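Local coordinates for putative diflavin flavoprotein A 3 (Synechocystis sp., PDB 6H0C) that probably passes electrons from NADH to oxygen, reducing it to water, and is present here as its flavodiiron core, a metallo-beta-lactamase-like domain joined to a flavodoxin-like domain, at residues 8-13 and 165-170; 18-23 and 179-184; 183-188 and 231-236. All blocks are in the same frame, centred on the assembly; numbering follows the deposited sequence.

Interaction 1: 8-13 and 165-170; sequences CPIAVD and TEILFT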
# COMPACT_ATOMS: atom_id res chain seq x y z
N CYS A 8 13.42 2.73 20.60
CA CYS A 8 14.49 1.78 20.79
C CYS A 8 15.64 2.05 19.82
O CYS A 8 15.42 2.24 18.62
CB CYS A 8 13.95 0.36 20.61
SG CYS A 8 15.09 -0.96 21.04
N PRO A 9 16.88 2.10 20.34
CA PRO A 9 18.05 2.15 19.45
C PRO A 9 18.22 0.81 18.75
O PRO A 9 18.12 -0.21 19.42
CB PRO A 9 19.21 2.44 20.41
CG PRO A 9 18.74 1.93 21.73
CD PRO A 9 17.26 2.14 21.76
N ILE A 10 18.45 0.79 17.45
CA ILE A 10 18.43 -0.48 16.72
C ILE A 10 19.72 -0.75 15.96
O ILE A 10 19.97 -1.87 15.53
CB ILE A 10 17.24 -0.55 15.73
CG1 ILE A 10 17.32 0.56 14.69
CG2 ILE A 10 15.91 -0.49 16.48
CD1 ILE A 10 16.29 0.41 13.58
N ALA A 11 20.55 0.27 15.80
CA ALA A 11 21.83 0.14 15.12
C ALA A 11 22.59 1.45 15.33
O ALA A 11 22.03 2.38 15.91
CB ALA A 11 21.64 -0.17 13.64
N VAL A 12 23.84 1.54 14.87
CA VAL A 12 24.61 2.75 15.11
C VAL A 12 23.89 3.96 14.52
O VAL A 12 23.45 3.94 13.37
CB VAL A 12 26.04 2.68 14.52
CG1 VAL A 12 26.88 1.70 15.31
CG2 VAL A 12 26.02 2.31 13.05
N ASP A 13 23.75 5.00 15.34
CA ASP A 13 23.12 6.25 14.94
C ASP A 13 21.64 6.09 14.58
O ASP A 13 21.01 7.02 14.08
CB ASP A 13 23.87 6.86 13.75
CG ASP A 13 25.35 7.03 14.02
OD1 ASP A 13 25.71 7.59 15.08
OD2 ASP A 13 26.16 6.57 13.18
N THR A 165 24.68 0.11 8.46
CA THR A 165 23.96 -0.69 9.44
C THR A 165 23.38 -1.97 8.84
O THR A 165 22.84 -2.82 9.57
CB THR A 165 22.81 0.12 10.07
OG1 THR A 165 21.91 0.54 9.03
CG2 THR A 165 23.34 1.34 10.80
N GLU A 166 23.47 -2.09 7.52
CA GLU A 166 22.91 -3.21 6.78
C GLU A 166 21.40 -3.32 6.97
O GLU A 166 20.84 -4.42 6.95
CB GLU A 166 23.61 -4.51 7.19
CG GLU A 166 25.00 -4.60 6.62
CD GLU A 166 25.89 -5.51 7.42
OE1 GLU A 166 25.75 -5.51 8.67
OE2 GLU A 166 26.71 -6.21 6.80
N ILE A 167 20.76 -2.18 7.16
CA ILE A 167 19.32 -2.14 7.26
C ILE A 167 18.73 -1.75 5.91
O ILE A 167 19.16 -0.77 5.29
CB ILE A 167 18.83 -1.16 8.33
CG1 ILE A 167 19.36 -1.57 9.71
CG2 ILE A 167 17.31 -1.09 8.33
CD1 ILE A 167 19.08 -0.53 10.79
N LEU A 168 17.75 -2.52 5.47
CA LEU A 168 16.90 -2.14 4.35
C LEU A 168 15.59 -1.60 4.91
O LEU A 168 14.87 -2.30 5.63
CB LEU A 168 16.66 -3.34 3.43
CG LEU A 168 16.05 -3.11 2.06
CD1 LEU A 168 16.98 -2.26 1.20
CD2 LEU A 168 15.79 -4.46 1.40
N PHE A 169 15.30 -0.34 4.63
CA PHE A 169 14.02 0.24 5.03
C PHE A 169 13.00 -0.11 3.96
O PHE A 169 13.08 0.39 2.84
CB PHE A 169 14.16 1.75 5.24
CG PHE A 169 15.13 2.10 6.33
CD1 PHE A 169 14.70 2.20 7.65
CD2 PHE A 169 16.47 2.30 6.05
CE1 PHE A 169 15.59 2.51 8.67
CE2 PHE A 169 17.37 2.60 7.07
CZ PHE A 169 16.93 2.71 8.37
N THR A 170 12.06 -0.99 4.30
CA THR A 170 11.22 -1.65 3.30
C THR A 170 9.79 -1.13 3.22
O THR A 170 9.00 -1.63 2.41
CB THR A 170 11.14 -3.17 3.56
OG1 THR A 170 10.59 -3.41 4.86
CG2 THR A 170 12.53 -3.82 3.46
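Ala-11, Ile-10 and Val-12 meet Thr-165 and Ile-167 entirely through carbon. All four touches end on a methyl group of the second segment, Thr-165 CG2 or Ile-167 CD1. CD1 of Ile-167 lies 3.8 Å from CB of Ala-11 and 4.1 Å from CD1 of Ile-10, whose side chain crosses that of Ile-167 at about a right angle. Ile-10 carries CG1 between its backbone N and carbonyl carbon (chi1 61°), and the extended chi2 then delivers CD1 toward Ile-167. The methyl of Thr-165 has two neighbours: CG2 is 3.6 Å from Ala-11 CB and equally 3.6 Å from Val-12 CG2, and the Val-12 and Thr-165 side chains run past one another in opposite senses.

These touches join the two sheets of the metallo-beta-lactamase-like domain near the ends of strand 4-11, an outermost strand of one, and strand 167-171 of the other. Both segments are bulged: Ile-10 and Ala-11 together face Thr-14 in a classic beta bulge, and Glu-166 and Ile-167 face Asp-162 in a G1 bulge.

The polar term stays within a segment: Ile-167 N makes a weak bond to Thr-165 OG1 (3.5 Å, 140°).

Interaction 2: 18-23 and 179-184; sequences RSRTWD and CGDQVF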
# COMPACT_ATOMS: atom_id res chain seq x y z
N ARG A 18 8.20 3.36 17.35
CA ARG A 18 7.03 2.59 16.95
C ARG A 18 5.77 3.19 17.57
O ARG A 18 5.55 3.07 18.78
CB ARG A 18 7.16 1.11 17.34
CG ARG A 18 8.46 0.46 16.87
CD ARG A 18 8.31 -1.04 16.68
NE ARG A 18 7.79 -1.69 17.88
CZ ARG A 18 7.05 -2.80 17.87
NH1 ARG A 18 6.61 -3.32 19.01
NH2 ARG A 18 6.75 -3.40 16.71
N SER A 19 4.96 3.85 16.75
CA SER A 19 3.63 4.29 17.20
C SER A 19 2.73 3.07 17.26
O SER A 19 2.44 2.45 16.23
CB SER A 19 3.06 5.35 16.26
OG SER A 19 3.89 6.50 16.25
N ARG A 20 2.28 2.72 18.46
CA ARG A 20 1.59 1.46 18.65
C ARG A 20 0.12 1.66 18.97
O ARG A 20 -0.24 2.55 19.74
CB ARG A 20 2.27 0.65 19.76
CG ARG A 20 3.77 0.46 19.57
CD ARG A 20 4.35 -0.53 20.58
NE ARG A 20 4.11 -0.10 21.96
CZ ARG A 20 4.14 -0.91 23.01
NH1 ARG A 20 4.38 -2.21 22.84
NH2 ARG A 20 3.91 -0.43 24.23
N THR A 21 -0.73 0.83 18.36
CA THR A 21 -2.14 0.75 18.73
C THR A 21 -2.53 -0.72 18.93
O THR A 21 -2.22 -1.57 18.09
CB THR A 21 -3.07 1.42 17.67
OG1 THR A 21 -4.42 1.38 18.13
CG2 THR A 21 -2.98 0.73 16.31
N TRP A 22 -3.18 -1.02 20.04
CA TRP A 22 -3.59 -2.39 20.32
C TRP A 22 -4.95 -2.67 19.67
O TRP A 22 -5.29 -3.81 19.39
CB TRP A 22 -3.62 -2.67 21.82
CG TRP A 22 -2.26 -3.00 22.39
CD1 TRP A 22 -1.67 -4.25 22.47
CD2 TRP A 22 -1.30 -2.08 22.92
NE1 TRP A 22 -0.42 -4.15 23.03
CE2 TRP A 22 -0.17 -2.83 23.32
CE3 TRP A 22 -1.30 -0.69 23.10
CZ2 TRP A 22 0.95 -2.23 23.88
CZ3 TRP A 22 -0.18 -0.10 23.67
CH2 TRP A 22 0.93 -0.87 24.05
N ASP A 23 -5.70 -1.61 19.42
CA ASP A 23 -7.01 -1.73 18.79
C ASP A 23 -6.96 -1.49 17.29
O ASP A 23 -6.06 -0.79 16.79
CB ASP A 23 -7.99 -0.74 19.42
CG ASP A 23 -8.02 -0.85 20.93
OD1 ASP A 23 -7.89 0.20 21.59
OD2 ASP A 23 -8.16 -1.98 21.44
N CYS A 179 0.56 -5.68 17.10
CA CYS A 179 1.10 -4.86 18.17
C CYS A 179 1.60 -5.76 19.29
O CYS A 179 0.85 -6.57 19.83
CB CYS A 179 0.05 -3.88 18.68
SG CYS A 179 0.68 -2.72 19.90
N GLY A 180 2.87 -5.62 19.63
CA GLY A 180 3.45 -6.39 20.71
C GLY A 180 4.54 -5.57 21.36
O GLY A 180 4.86 -4.48 20.88
N ASP A 181 5.11 -6.10 22.44
CA ASP A 181 6.17 -5.40 23.16
C ASP A 181 7.52 -5.62 22.50
O ASP A 181 8.42 -4.79 22.65
CB ASP A 181 6.22 -5.86 24.61
CG ASP A 181 5.07 -5.32 25.43
OD1 ASP A 181 4.61 -4.19 25.15
OD2 ASP A 181 4.63 -6.04 26.36
N GLN A 182 7.66 -6.73 21.78
CA GLN A 182 8.93 -7.04 21.11
C GLN A 182 9.20 -6.10 19.94
O GLN A 182 8.41 -6.02 19.00
CB GLN A 182 8.93 -8.49 20.63
CG GLN A 182 8.92 -9.48 21.76
CD GLN A 182 9.80 -9.03 22.91
OE1 GLN A 182 11.00 -8.78 22.73
NE2 GLN A 182 9.20 -8.88 24.09
N VAL A 183 10.32 -5.39 20.01
CA VAL A 183 10.73 -4.51 18.92
C VAL A 183 11.29 -5.33 17.76
O VAL A 183 11.15 -4.96 16.59
CB VAL A 183 11.77 -3.48 19.39
CG1 VAL A 183 12.33 -2.69 18.19
CG2 VAL A 183 11.14 -2.55 20.42
N PHE A 184 11.92 -6.46 18.09
CA PHE A 184 12.42 -7.35 17.06
C PHE A 184 11.59 -8.63 17.00
O PHE A 184 10.76 -8.88 17.87
CB PHE A 184 13.89 -7.68 17.32
CG PHE A 184 14.82 -6.58 16.91
CD1 PHE A 184 15.16 -5.58 17.80
CD2 PHE A 184 15.36 -6.55 15.63
CE1 PHE A 184 16.03 -4.56 17.43
CE2 PHE A 184 16.22 -5.54 15.25
CZ PHE A 184 16.55 -4.54 16.15
O HOH W 1 4.85 -5.21 17.09
O HOH W 2 3.64 -2.30 26.80
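Arg-20, on strand 14-21 of the metallo-beta-lactamase-like domain, reaches across to Cys-179, Gly-180 and Asp-181 in the loop that follows strand 167-171. Its CB lies 3.7 Å from Cys-179 SG. The chain then runs extended through CG and bends at chi3 (-59°), which brings CD near the Gly-180 carbonyl and turns the guanidinium edge toward the loop. NH1 donates twice, both partners close to the guanidinium plane: to Gly-180 O at 3.0 Å, a bent bond that arrives well above the carbonyl plane, and to Asp-181 OD1 at 3.1 Å, nearly straight at 173° and on the anti lone pair. The second bond is a salt bridge. NH2 gives a hydrogen to water 2, which in turn donates to Asp-181 OD1, and it also forms a salt bridge with Asp-4, so the cation is shared between two carboxylates. CH2 of Trp-22 lies above one guanidinium face, displaced toward its rim.

Arg-18 NH1 comes to 2.8 Å from the same Gly-180 O and is bonded to Gln-6, while its NH2 donates to water 1. Trp-22 in turn receives the cysteine sulfur over its ring: Cys-179 SG sits 3.5 Å from the centroid of the five-membered ring, only 9° off the ring normal.

Interaction 3: 183-188 and 231-236; sequences VFDEGW and PLVRYG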
# COMPACT_ATOMS: atom_id res chain seq x y z
N VAL A 183 10.32 -5.39 20.01
CA VAL A 183 10.73 -4.51 18.92
C VAL A 183 11.29 -5.33 17.76
O VAL A 183 11.15 -4.96 16.59
CB VAL A 183 11.77 -3.48 19.39
CG1 VAL A 183 12.33 -2.69 18.19
CG2 VAL A 183 11.14 -2.55 20.42
N PHE A 184 11.92 -6.46 18.09
CA PHE A 184 12.42 -7.35 17.06
C PHE A 184 11.59 -8.63 17.00
O PHE A 184 10.76 -8.88 17.87
CB PHE A 184 13.89 -7.68 17.32
CG PHE A 184 14.82 -6.58 16.91
CD1 PHE A 184 15.16 -5.58 17.80
CD2 PHE A 184 15.36 -6.55 15.63
CE1 PHE A 184 16.03 -4.56 17.43
CE2 PHE A 184 16.22 -5.54 15.25
CZ PHE A 184 16.55 -4.54 16.15
N ASP A 185 11.83 -9.43 15.97
CA ASP A 185 10.95 -10.55 15.66
C ASP A 185 11.50 -11.92 16.07
O ASP A 185 11.46 -12.86 15.27
CB ASP A 185 10.66 -10.55 14.15
CG ASP A 185 11.88 -10.88 13.31
OD1 ASP A 185 13.02 -10.59 13.76
OD2 ASP A 185 11.72 -11.43 12.20
N GLU A 186 12.00 -12.06 17.30
CA GLU A 186 12.44 -13.40 17.71
C GLU A 186 11.24 -14.31 17.83
O GLU A 186 10.23 -13.94 18.43
CB GLU A 186 13.20 -13.39 19.02
CG GLU A 186 13.77 -14.77 19.35
CD GLU A 186 14.92 -14.72 20.34
OE1 GLU A 186 15.92 -15.44 20.14
OE2 GLU A 186 14.81 -13.95 21.33
N GLY A 187 11.35 -15.50 17.24
CA GLY A 187 10.24 -16.43 17.18
C GLY A 187 9.60 -16.37 15.81
O GLY A 187 9.19 -15.31 15.34
N TRP A 188 9.51 -17.52 15.15
CA TRP A 188 8.91 -17.57 13.83
C TRP A 188 7.39 -17.75 13.87
O TRP A 188 6.65 -16.99 13.25
CB TRP A 188 9.53 -18.69 12.99
CG TRP A 188 8.77 -18.86 11.72
CD1 TRP A 188 7.84 -19.80 11.45
CD2 TRP A 188 8.84 -18.01 10.57
NE1 TRP A 188 7.33 -19.61 10.19
CE2 TRP A 188 7.93 -18.52 9.63
CE3 TRP A 188 9.58 -16.88 10.24
CZ2 TRP A 188 7.74 -17.94 8.37
CZ3 TRP A 188 9.39 -16.30 9.00
CH2 TRP A 188 8.48 -16.83 8.07
N PRO A 231 7.14 -5.75 14.16
CA PRO A 231 8.53 -5.82 14.62
C PRO A 231 9.50 -5.63 13.47
O PRO A 231 9.14 -5.86 12.31
CB PRO A 231 8.65 -7.23 15.19
CG PRO A 231 7.65 -8.02 14.40
CD PRO A 231 6.49 -7.07 14.19
N LEU A 232 10.72 -5.21 13.78
CA LEU A 232 11.77 -5.23 12.78
C LEU A 232 12.07 -6.68 12.43
O LEU A 232 11.91 -7.58 13.26
CB LEU A 232 13.02 -4.49 13.28
CG LEU A 232 12.91 -2.97 13.19
CD1 LEU A 232 12.02 -2.42 14.30
CD2 LEU A 232 14.26 -2.31 13.20
N VAL A 233 12.49 -6.91 11.19
CA VAL A 233 12.70 -8.26 10.70
C VAL A 233 14.19 -8.59 10.69
O VAL A 233 14.92 -8.18 9.78
CB VAL A 233 12.11 -8.45 9.27
CG1 VAL A 233 12.14 -9.92 8.87
CG2 VAL A 233 10.69 -7.89 9.21
N ARG A 234 14.63 -9.30 11.72
CA ARG A 234 16.03 -9.73 11.78
C ARG A 234 16.14 -11.25 11.85
O ARG A 234 16.81 -11.89 11.03
CB ARG A 234 16.73 -9.10 12.99
CG ARG A 234 18.19 -9.53 13.11
CD ARG A 234 18.95 -8.61 14.04
NE ARG A 234 19.10 -7.27 13.47
CZ ARG A 234 19.41 -6.19 14.17
NH1 ARG A 234 19.60 -6.29 15.49
NH2 ARG A 234 19.54 -5.01 13.58
N TYR A 235 15.45 -11.84 12.82
CA TYR A 235 15.52 -13.27 13.03
C TYR A 235 14.73 -14.04 12.00
O TYR A 235 15.08 -15.18 11.67
CB TYR A 235 15.04 -13.59 14.44
CG TYR A 235 15.85 -12.85 15.47
CD1 TYR A 235 17.14 -13.25 15.77
CD2 TYR A 235 15.33 -11.73 16.12
CE1 TYR A 235 17.90 -12.58 16.70
CE2 TYR A 235 16.09 -11.05 17.05
CZ TYR A 235 17.37 -11.48 17.34
OH TYR A 235 18.14 -10.82 18.27
N GLY A 236 13.68 -13.43 11.46
CA GLY A 236 12.86 -14.09 10.46
C GLY A 236 13.14 -13.65 9.03
O GLY A 236 12.38 -13.99 8.11
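Phe-184 and Leu-232 form the apolar centre, with Phe-184 CE2 3.9 Å from Leu-232 CB. Beside them Val-183 CG1 touches Leu-232 CD1, the two aliphatic chains lying side by side and pointing the same way. Pro-231 adds its CB against the Phe-184 carbonyl carbon and its CG against CB of Asp-185. On another flank CB of Phe-184 approaches the edge of the Tyr-235 ring at CE2, 4.0 Å away.

Farther out, the guanidinium of Arg-234 receives Phe-184 CE2 over the centre of one face, CE2 to CZ being 3.4 Å. The ring and guanidinium planes are 36° apart, so this is a tilted approach rather than a parallel stack. A bond from NE to Thr-224 helps to fix the guanidinium. Trp-188 turns its CZ3 edge toward Gly-236 O.

Backbone bonding begins with Leu-232 N to Val-183 O, 2.9 Å, lying in the carbonyl plane. The remaining bonds across the contact converge on the buried carboxylate of Asp-185. Its CG stands between the backbone N and the carbonyl carbon (chi1 68°), which swings the oxygens over the turn at residues 234-236. OD1 accepts from Arg-234 N (162°), which comes from above the carboxylate plane, and from Tyr-235 N on the syn side, a little out of the plane, both at 2.9 Å. OD2 takes Gly-236 N at 2.9 Å, on the syn side but clearly tilted out of the carboxylate plane. A salt bridge from Arg-195 to OD2 adds a fourth donor and probably favours the charged form. Gly-236 is the N-cap of helix 237-253. An aspartate that gathers successive backbone N-H groups just ahead of a helix thus fastens the loop before helix 189-202 to the loop after strand 224-227 in this metallo-beta-lactamase-like domain.

From the N terminus, strand 4-11 supplies the first half of interaction 1 and the adjacent strand 14-21 the first half of interaction 2. Interaction 1 closes at residues 165-170 and interaction 2 at 179-184, so the two loops cross, each spanning about 150 residues. Interaction 3 begins on Val-183 and Phe-184, where interaction 2 ends, and closes a shorter loop of 42 residues through helices 189-202 and 207-217. The three also meet in space: Ile-10 CD1 lies 3.4 Å from Leu-232 CD2. Interaction 1 ties strand 4-11 to the second sheet, interaction 2 ties strand 14-21 to the loop after strand 167-171, and interaction 3 joins that loop to the one after strand 224-227.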